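Local structure of uncharacterized protein (Brachypodium distachyon, 4ME2) at residues A90-R94 with Q95-S99; A187-V190 with Y191-V195; V202-Y205 with M206-M210. The protein probably binds RNA in the chloroplast in a sequence-specific way, as a pentatricopeptide repeat protein built of helix-turn-helix units. All coordinates share one frame; numbering follows the deposited sequence.

Interaction 1: A90-R94 with Q95-S99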
loop_
_atom_site.group_PDB
_atom_site.type_symbol
_atom_site.label_atom_id
_atom_site.label_comp_id
_atom_site.label_asym_id
_atom_site.label_seq_id
_atom_site.Cartn_x
_atom_site.Cartn_y
_atom_site.Cartn_z
ATOM N N ALA A 90 0.971 -14.562 -3.816
ATOM C CA ALA A 90 1.024 -14.296 -5.250
ATOM C C ALA A 90 0.026 -15.159 -6.010
ATOM O O ALA A 90 -0.552 -14.712 -6.995
ATOM C CB ALA A 90 2.435 -14.509 -5.785
ATOM N N GLU A 91 -0.173 -16.389 -5.557
ATOM C CA GLU A 91 -1.150 -17.262 -6.200
ATOM C C GLU A 91 -2.582 -16.786 -5.962
ATOM O O GLU A 91 -3.428 -16.864 -6.857
ATOM C CB GLU A 91 -0.981 -18.703 -5.743
ATOM C CG GLU A 91 -2.005 -19.674 -6.328
ATOM C CD GLU A 91 -1.920 -19.827 -7.846
ATOM O OE1 GLU A 91 -0.990 -19.284 -8.482
ATOM O OE2 GLU A 91 -2.796 -20.512 -8.415
ATOM N N LEU A 92 -2.860 -16.292 -4.762
ATOM C CA LEU A 92 -4.170 -15.701 -4.498
ATOM C C LEU A 92 -4.404 -14.471 -5.385
ATOM O O LEU A 92 -5.507 -14.275 -5.898
ATOM C CB LEU A 92 -4.330 -15.361 -3.015
ATOM C CG LEU A 92 -4.450 -16.549 -2.060
ATOM C CD1 LEU A 92 -4.053 -16.109 -0.661
ATOM C CD2 LEU A 92 -5.845 -17.171 -2.061
ATOM N N GLN A 93 -3.363 -13.655 -5.564
ATOM C CA GLN A 93 -3.402 -12.515 -6.485
ATOM C C GLN A 93 -3.737 -12.978 -7.901
ATOM O O GLN A 93 -4.611 -12.405 -8.554
ATOM C CB GLN A 93 -2.056 -11.776 -6.510
ATOM C CG GLN A 93 -1.725 -10.933 -5.287
ATOM C CD GLN A 93 -0.332 -10.321 -5.371
ATOM O OE1 GLN A 93 0.638 -10.897 -4.878
ATOM N NE2 GLN A 93 -0.226 -9.159 -6.017
ATOM N N ARG A 94 -3.046 -14.022 -8.362
ATOM C CA ARG A 94 -3.200 -14.525 -9.734
ATOM C C ARG A 94 -4.610 -15.050 -9.992
ATOM O O ARG A 94 -5.177 -14.830 -11.068
ATOM C CB ARG A 94 -2.170 -15.621 -10.036
ATOM C CG ARG A 94 -2.070 -15.990 -11.511
ATOM C CD ARG A 94 -1.321 -17.300 -11.715
ATOM N NE ARG A 94 -2.022 -18.426 -11.103
ATOM C CZ ARG A 94 -3.063 -19.050 -11.647
ATOM N NH1 ARG A 94 -3.537 -18.665 -12.826
ATOM N NH2 ARG A 94 -3.636 -20.061 -11.008
ATOM N N GLN A 95 -5.168 -15.733 -8.997
ATOM C CA GLN A 95 -6.528 -16.267 -9.081
ATOM C C GLN A 95 -7.594 -15.173 -8.990
ATOM O O GLN A 95 -8.772 -15.430 -9.237
ATOM C CB GLN A 95 -6.754 -17.332 -8.005
ATOM C CG GLN A 95 -5.915 -18.587 -8.204
ATOM C CD GLN A 95 -6.163 -19.655 -7.159
ATOM O OE1 GLN A 95 -5.355 -20.569 -6.997
ATOM N NE2 GLN A 95 -7.279 -19.558 -6.451
ATOM N N GLY A 96 -7.177 -13.956 -8.650
ATOM C CA GLY A 96 -8.102 -12.829 -8.537
ATOM C C GLY A 96 -8.819 -12.724 -7.199
ATOM O O GLY A 96 -9.785 -11.970 -7.070
ATOM N N HIS A 97 -8.353 -13.472 -6.199
ATOM C CA HIS A 97 -8.918 -13.378 -4.855
ATOM C C HIS A 97 -8.254 -12.255 -4.117
ATOM O O HIS A 97 -7.436 -12.484 -3.229
ATOM C CB HIS A 97 -8.744 -14.680 -4.088
ATOM C CG HIS A 97 -9.412 -15.857 -4.741
ATOM N ND1 HIS A 97 -10.751 -15.940 -4.899
ATOM C CD2 HIS A 97 -8.877 -17.012 -5.294
ATOM C CE1 HIS A 97 -11.051 -17.095 -5.521
ATOM N NE2 HIS A 97 -9.904 -17.750 -5.761
ATOM N N TRP A 98 -8.613 -11.032 -4.483
ATOM C CA TRP A 98 -7.914 -9.841 -4.007
ATOM C C TRP A 98 -7.971 -9.690 -2.499
ATOM O O TRP A 98 -6.937 -9.474 -1.855
ATOM C CB TRP A 98 -8.430 -8.610 -4.742
ATOM C CG TRP A 98 -7.655 -7.381 -4.409
ATOM C CD1 TRP A 98 -6.501 -6.911 -5.015
ATOM C CD2 TRP A 98 -7.953 -6.437 -3.347
ATOM N NE1 TRP A 98 -6.077 -5.755 -4.414
ATOM C CE2 TRP A 98 -6.905 -5.420 -3.395
ATOM C CE3 TRP A 98 -8.945 -6.338 -2.389
ATOM C CZ2 TRP A 98 -6.878 -4.354 -2.515
ATOM C CZ3 TRP A 98 -8.915 -5.259 -1.504
ATOM C CH2 TRP A 98 -7.904 -4.286 -1.567
ATOM N N SER A 99 -9.157 -9.827 -1.907
ATOM C CA SER A 99 -9.284 -9.668 -0.450
ATOM C C SER A 99 -8.455 -10.700 0.339
ATOM O O SER A 99 -7.884 -10.367 1.376
ATOM C CB SER A 99 -10.749 -9.686 -0.006
ATOM O OG SER A 99 -11.277 -10.991 -0.091
#
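Gln95 runs its aliphatic chain across the carboxylate of Glu91 one helical turn earlier, at the Schellman motif that closes helix 82-94. The Gln95 amide plane stands 84° from that carboxylate, and Gln95 CG lies 3.7 Å from Glu91 OE2. Arg94 approaches the same carboxylate side-on, using two nitrogens: Arg94 NE donates to Glu91 OE1 at 2.9 Å and Arg94 NH2 to Glu91 OE2 at 2.8 Å. Both oxygens lie close to the guanidinium plane and are met on their syn sides, though the donors stand out of the carboxylate plane. The bend of Arg94 at chi3 (63°) folds the guanidinium back along the helix to make this salt bridge, while Arg94 NH2 also passes Gln95 CG. An alanine in place of Glu91 would remove the carboxylate and would probably leave the Arg94 guanidinium without its charged mate and free to turn. The backbone leaves the helix at Gly96, which has positive phi and donates from its N to Gln93 O, and His97, the N-cap of helix 98-109, turns the chain into the next helix. Leu92, buried against Val53 and Leu56 of helix 47-59, offers its carbonyl to this turn: His97 N reaches Leu92 O at 3.0 Å, nearly in line with the C=O bond although bent at the hydrogen (138°).

Interaction 2: A187-V190 with Y191-V195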
loop_
_atom_site.group_PDB
_atom_site.type_symbol
_atom_site.label_atom_id
_atom_site.label_comp_id
_atom_site.label_asym_id
_atom_site.label_seq_id
_atom_site.Cartn_x
_atom_site.Cartn_y
_atom_site.Cartn_z
ATOM N N ALA A 187 -3.715 9.059 -1.119
ATOM C CA ALA A 187 -2.594 9.641 -1.863
ATOM C C ALA A 187 -2.043 10.873 -1.129
ATOM O O ALA A 187 -0.825 11.020 -0.939
ATOM C CB ALA A 187 -3.019 9.993 -3.288
ATOM N N TRP A 188 -2.944 11.750 -0.700
ATOM C CA TRP A 188 -2.533 12.905 0.075
ATOM C C TRP A 188 -1.772 12.497 1.320
ATOM O O TRP A 188 -0.732 13.084 1.637
ATOM C CB TRP A 188 -3.728 13.772 0.428
ATOM C CG TRP A 188 -3.327 14.864 1.357
ATOM C CD1 TRP A 188 -3.567 14.950 2.720
ATOM C CD2 TRP A 188 -2.520 16.032 1.030
ATOM N NE1 TRP A 188 -3.007 16.086 3.235
ATOM C CE2 TRP A 188 -2.369 16.782 2.273
ATOM C CE3 TRP A 188 -1.955 16.529 -0.135
ATOM C CZ2 TRP A 188 -1.663 17.972 2.328
ATOM C CZ3 TRP A 188 -1.249 17.731 -0.070
ATOM C CH2 TRP A 188 -1.106 18.433 1.133
ATOM N N ARG A 189 -2.278 11.487 2.030
ATOM C CA ARG A 189 -1.627 11.018 3.254
ATOM C C ARG A 189 -0.170 10.654 2.997
ATOM O O ARG A 189 0.717 11.093 3.730
ATOM C CB ARG A 189 -2.384 9.835 3.878
ATOM C CG ARG A 189 -3.560 10.235 4.764
ATOM C CD ARG A 189 -3.328 9.892 6.237
ATOM N NE ARG A 189 -2.062 10.394 6.760
ATOM C CZ ARG A 189 -1.321 9.787 7.688
ATOM N NH1 ARG A 189 -1.689 8.626 8.213
ATOM N NH2 ARG A 189 -0.187 10.344 8.085
ATOM N N VAL A 190 0.074 9.866 1.951
ATOM C CA VAL A 190 1.440 9.458 1.592
ATOM C C VAL A 190 2.295 10.659 1.189
ATOM O O VAL A 190 3.430 10.820 1.665
ATOM C CB VAL A 190 1.457 8.437 0.434
ATOM C CG1 VAL A 190 2.881 8.221 -0.060
ATOM C CG2 VAL A 190 0.846 7.115 0.867
ATOM N N TYR A 191 1.758 11.479 0.286
ATOM C CA TYR A 191 2.470 12.666 -0.180
ATOM C C TYR A 191 2.844 13.586 0.985
ATOM O O TYR A 191 3.988 14.038 1.090
ATOM C CB TYR A 191 1.644 13.416 -1.232
ATOM C CG TYR A 191 2.261 14.727 -1.666
ATOM C CD1 TYR A 191 1.876 15.929 -1.067
ATOM C CD2 TYR A 191 3.228 14.769 -2.669
ATOM C CE1 TYR A 191 2.439 17.137 -1.461
ATOM C CE2 TYR A 191 3.794 15.973 -3.072
ATOM C CZ TYR A 191 3.398 17.150 -2.463
ATOM O OH TYR A 191 3.961 18.340 -2.862
ATOM N N GLU A 192 1.887 13.849 1.868
ATOM C CA GLU A 192 2.127 14.730 3.005
ATOM C C GLU A 192 3.185 14.168 3.955
ATOM O O GLU A 192 4.125 14.871 4.320
ATOM C CB GLU A 192 0.834 15.012 3.762
ATOM C CG GLU A 192 1.042 15.814 5.032
ATOM C CD GLU A 192 -0.243 16.023 5.799
ATOM O OE1 GLU A 192 -0.619 17.192 6.019
ATOM O OE2 GLU A 192 -0.884 15.019 6.175
ATOM N N ALA A 193 3.034 12.905 4.343
ATOM C CA ALA A 193 3.960 12.287 5.295
ATOM C C ALA A 193 5.384 12.193 4.745
ATOM O O ALA A 193 6.338 12.556 5.434
ATOM C CB ALA A 193 3.455 10.919 5.734
ATOM N N ALA A 194 5.525 11.731 3.506
ATOM C CA ALA A 194 6.846 11.499 2.920
ATOM C C ALA A 194 7.490 12.760 2.342
ATOM O O ALA A 194 8.641 13.078 2.655
ATOM C CB ALA A 194 6.779 10.406 1.865
ATOM N N VAL A 195 6.741 13.474 1.502
ATOM C CA VAL A 195 7.277 14.617 0.758
ATOM C C VAL A 195 7.282 15.910 1.573
ATOM O O VAL A 195 8.335 16.521 1.768
ATOM C CB VAL A 195 6.523 14.838 -0.572
ATOM C CG1 VAL A 195 6.947 16.148 -1.220
ATOM C CG2 VAL A 195 6.758 13.672 -1.520
HETATM O O HOH W 1 0.064 12.374 6.236
#
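Trp188 turns one face of its indole to the CB of Glu192, which lies toward the rim, 4.2 Å from the centroid of the five-membered ring and 23° off its normal, a CH-pi contact between residues one turn apart. From there Glu192 extends past the pyrrole side, its CG anti to the backbone N (chi1 174°), and brings its carboxyl carbon CD to 3.8 Å from Trp188 NE1, the carboxylate plane turned 53° from the indole. The benzo part of the same indole meets Tyr191 obliquely, Trp188 CZ3 lying 3.7 Å from Tyr191 CD1. Tyr191 in turn carries Val195 CB over one face of its phenol, and its hydroxyl is hydrogen-bonded to Asp229 of helix 220-236.

All of these groups project from helix 184-197, one of the helices in the helix-turn-helix array of this pentatricopeptide repeat protein. Trp188 and Tyr191 both pack on Val226 of helix 220-236, whereas Val190 is directed at Val143 of helix 133-151 and at Leu171 and Val175 of helix 168-180. The helix is thus packed on several sides, and its regular backbone bonds include Glu192 N to Trp188 O at 2.7 Å.

A water joins the polar groups at its partly exposed side. It donates to Arg189 O and to Glu192 OE2, and accepts from Arg189 NH2 at 2.8 Å, lying in the guanidinium plane at its edge. The water thereby links two opposite charges that do not touch directly, Arg189 NE being 4.8 Å from Glu192 OE2. The other terminal nitrogen, Arg189 NH1, forms a salt bridge with Glu144 of helix 133-151, which probably limits rotation of the guanidinium.

Interaction 3: V202-Y205 with M206-M210; sequences VDEY and MYRVM
Val202 and Val209 each place a methyl over a tyrosine face, both as CH-pi contacts. Val202 CG1 sits 3.9 Å from the centroid of the Tyr207 ring, 26° off the ring normal and nearest to CZ. A chi1 of 85° sets this methyl between the Val202 backbone N and carbonyl carbon. One turn further along, Val209 CG2 lies over the ring of Tyr205, 3.8 Å from its centroid and 18° off the normal. Apolar packing continues on the inner side, where Met206 and Tyr207 both rest on Tyr191 of helix 184-197, and Tyr207 also meets Trp233. Between charged side chains the contact is through carbon: Glu204 CG and Arg208 CD approach to 3.9 Å, while Glu204 OE2 stays 4.9 Å from Arg208 NH1.

Hydrogen bonds organise the helix start. Asp203 OD2 accepts from Tyr205 N at 3.0 Å, with the donor well above the carboxylate plane, whereas the bond from Met206 N to Asp203 O is weak. Regular helical bonding is established with Arg208 N to Glu204 O and Val209 N to Tyr205 O, each 3.0 Å long. This is an aspartate N-cap, opening helix 204-216 within the helical-repeat fold of a pentatricopeptide repeat protein.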
loop_
_atom_site.group_PDB
_atom_site.type_symbol
_atom_site.label_atom_id
_atom_site.label_comp_id
_atom_site.label_asym_id
_atom_site.label_seq_id
_atom_site.Cartn_x
_atom_site.Cartn_y
_atom_site.Cartn_z
ATOM N N VAL A 202 11.636 15.302 -3.866
ATOM C CA VAL A 202 10.929 14.630 -4.950
ATOM C C VAL A 202 11.040 15.408 -6.267
ATOM O O VAL A 202 11.569 16.521 -6.291
ATOM C CB VAL A 202 9.457 14.381 -4.549
ATOM C CG1 VAL A 202 8.598 15.601 -4.849
ATOM C CG2 VAL A 202 8.919 13.128 -5.219
ATOM N N ASP A 203 10.539 14.822 -7.352
ATOM C CA ASP A 203 10.683 15.383 -8.697
ATOM C C ASP A 203 9.458 16.198 -9.116
ATOM O O ASP A 203 8.446 16.221 -8.414
ATOM C CB ASP A 203 10.936 14.250 -9.708
ATOM C CG ASP A 203 11.020 14.743 -11.152
ATOM O OD1 ASP A 203 11.791 15.690 -11.423
ATOM O OD2 ASP A 203 10.311 14.183 -12.016
ATOM N N GLU A 204 9.561 16.869 -10.262
ATOM C CA GLU A 204 8.421 17.561 -10.859
ATOM C C GLU A 204 7.277 16.591 -11.096
ATOM O O GLU A 204 6.112 16.939 -10.899
ATOM C CB GLU A 204 8.806 18.222 -12.183
ATOM C CG GLU A 204 7.636 18.855 -12.923
ATOM C CD GLU A 204 8.061 19.609 -14.170
ATOM O OE1 GLU A 204 9.083 19.235 -14.785
ATOM O OE2 GLU A 204 7.364 20.576 -14.541
ATOM N N TYR A 205 7.620 15.378 -11.529
ATOM C CA TYR A 205 6.624 14.339 -11.783
ATOM C C TYR A 205 5.707 14.057 -10.586
ATOM O O TYR A 205 4.501 13.957 -10.757
ATOM C CB TYR A 205 7.288 13.050 -12.279
ATOM C CG TYR A 205 6.314 11.959 -12.658
ATOM C CD1 TYR A 205 5.278 12.204 -13.557
ATOM C CD2 TYR A 205 6.433 10.680 -12.121
ATOM C CE1 TYR A 205 4.385 11.211 -13.905
ATOM C CE2 TYR A 205 5.549 9.676 -12.468
ATOM C CZ TYR A 205 4.527 9.951 -13.357
ATOM O OH TYR A 205 3.649 8.963 -13.710
ATOM N N MET A 206 6.266 13.926 -9.386
ATOM C CA MET A 206 5.428 13.706 -8.205
ATOM C C MET A 206 4.429 14.846 -8.012
ATOM O O MET A 206 3.261 14.610 -7.700
ATOM C CB MET A 206 6.277 13.545 -6.949
ATOM C CG MET A 206 5.480 13.491 -5.653
ATOM S SD MET A 206 4.407 12.048 -5.505
ATOM C CE MET A 206 5.506 10.899 -4.685
ATOM N N TYR A 207 4.897 16.078 -8.192
ATOM C CA TYR A 207 4.036 17.250 -8.028
ATOM C C TYR A 207 2.890 17.254 -9.033
ATOM O O TYR A 207 1.745 17.540 -8.681
ATOM C CB TYR A 207 4.839 18.547 -8.150
ATOM C CG TYR A 207 5.896 18.721 -7.089
ATOM C CD1 TYR A 207 5.584 18.588 -5.741
ATOM C CD2 TYR A 207 7.208 19.032 -7.433
ATOM C CE1 TYR A 207 6.551 18.748 -4.762
ATOM C CE2 TYR A 207 8.180 19.191 -6.463
ATOM C CZ TYR A 207 7.846 19.052 -5.133
ATOM O OH TYR A 207 8.805 19.211 -4.169
ATOM N N ARG A 208 3.200 16.943 -10.287
ATOM C CA ARG A 208 2.189 16.962 -11.332
ATOM C C ARG A 208 1.142 15.877 -11.099
ATOM O O ARG A 208 -0.048 16.114 -11.287
ATOM C CB ARG A 208 2.826 16.806 -12.716
ATOM C CG ARG A 208 3.806 17.914 -13.083
ATOM C CD ARG A 208 4.277 17.779 -14.521
ATOM N NE ARG A 208 3.142 17.599 -15.425
ATOM C CZ ARG A 208 3.209 17.630 -16.753
ATOM N NH1 ARG A 208 4.367 17.842 -17.370
ATOM N NH2 ARG A 208 2.104 17.455 -17.469
ATOM N N VAL A 209 1.598 14.695 -10.687
ATOM C CA VAL A 209 0.691 13.592 -10.371
ATOM C C VAL A 209 -0.319 14.053 -9.326
ATOM O O VAL A 209 -1.529 13.887 -9.500
ATOM C CB VAL A 209 1.453 12.358 -9.835
ATOM C CG1 VAL A 209 0.488 11.323 -9.269
ATOM C CG2 VAL A 209 2.304 11.737 -10.935
ATOM N N MET A 210 0.204 14.647 -8.259
ATOM C CA MET A 210 -0.597 15.016 -7.097
ATOM C C MET A 210 -1.491 16.227 -7.354
ATOM O O MET A 210 -2.679 16.198 -7.033
ATOM C CB MET A 210 0.301 15.224 -5.878
ATOM C CG MET A 210 0.728 13.920 -5.218
ATOM S SD MET A 210 -0.693 13.029 -4.546
ATOM C CE MET A 210 -1.237 14.201 -3.305
#

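Along the chain the three contacts follow in series: interaction 1 at the turn from helix 82-94 into helix 98-109, interaction 2 within helix 184-197, and interaction 3 at the start of helix 204-216. Interaction 1 lies on the opposite side of the chain's centre from the others, its centre about 28 Å from that of interaction 2 and about 31 Å from that of interaction 3. Interactions 2 and 3 have centres about 12 Å apart and touch, their consecutive helices packing together: Tyr191 CB packs on Met210 CE at 3.6 Å, and Met210 CE also reaches Trp188 CA. The set thus spans the centre of an all-helical repeat array, representing an interhelix turn, a helix body and a helix cap.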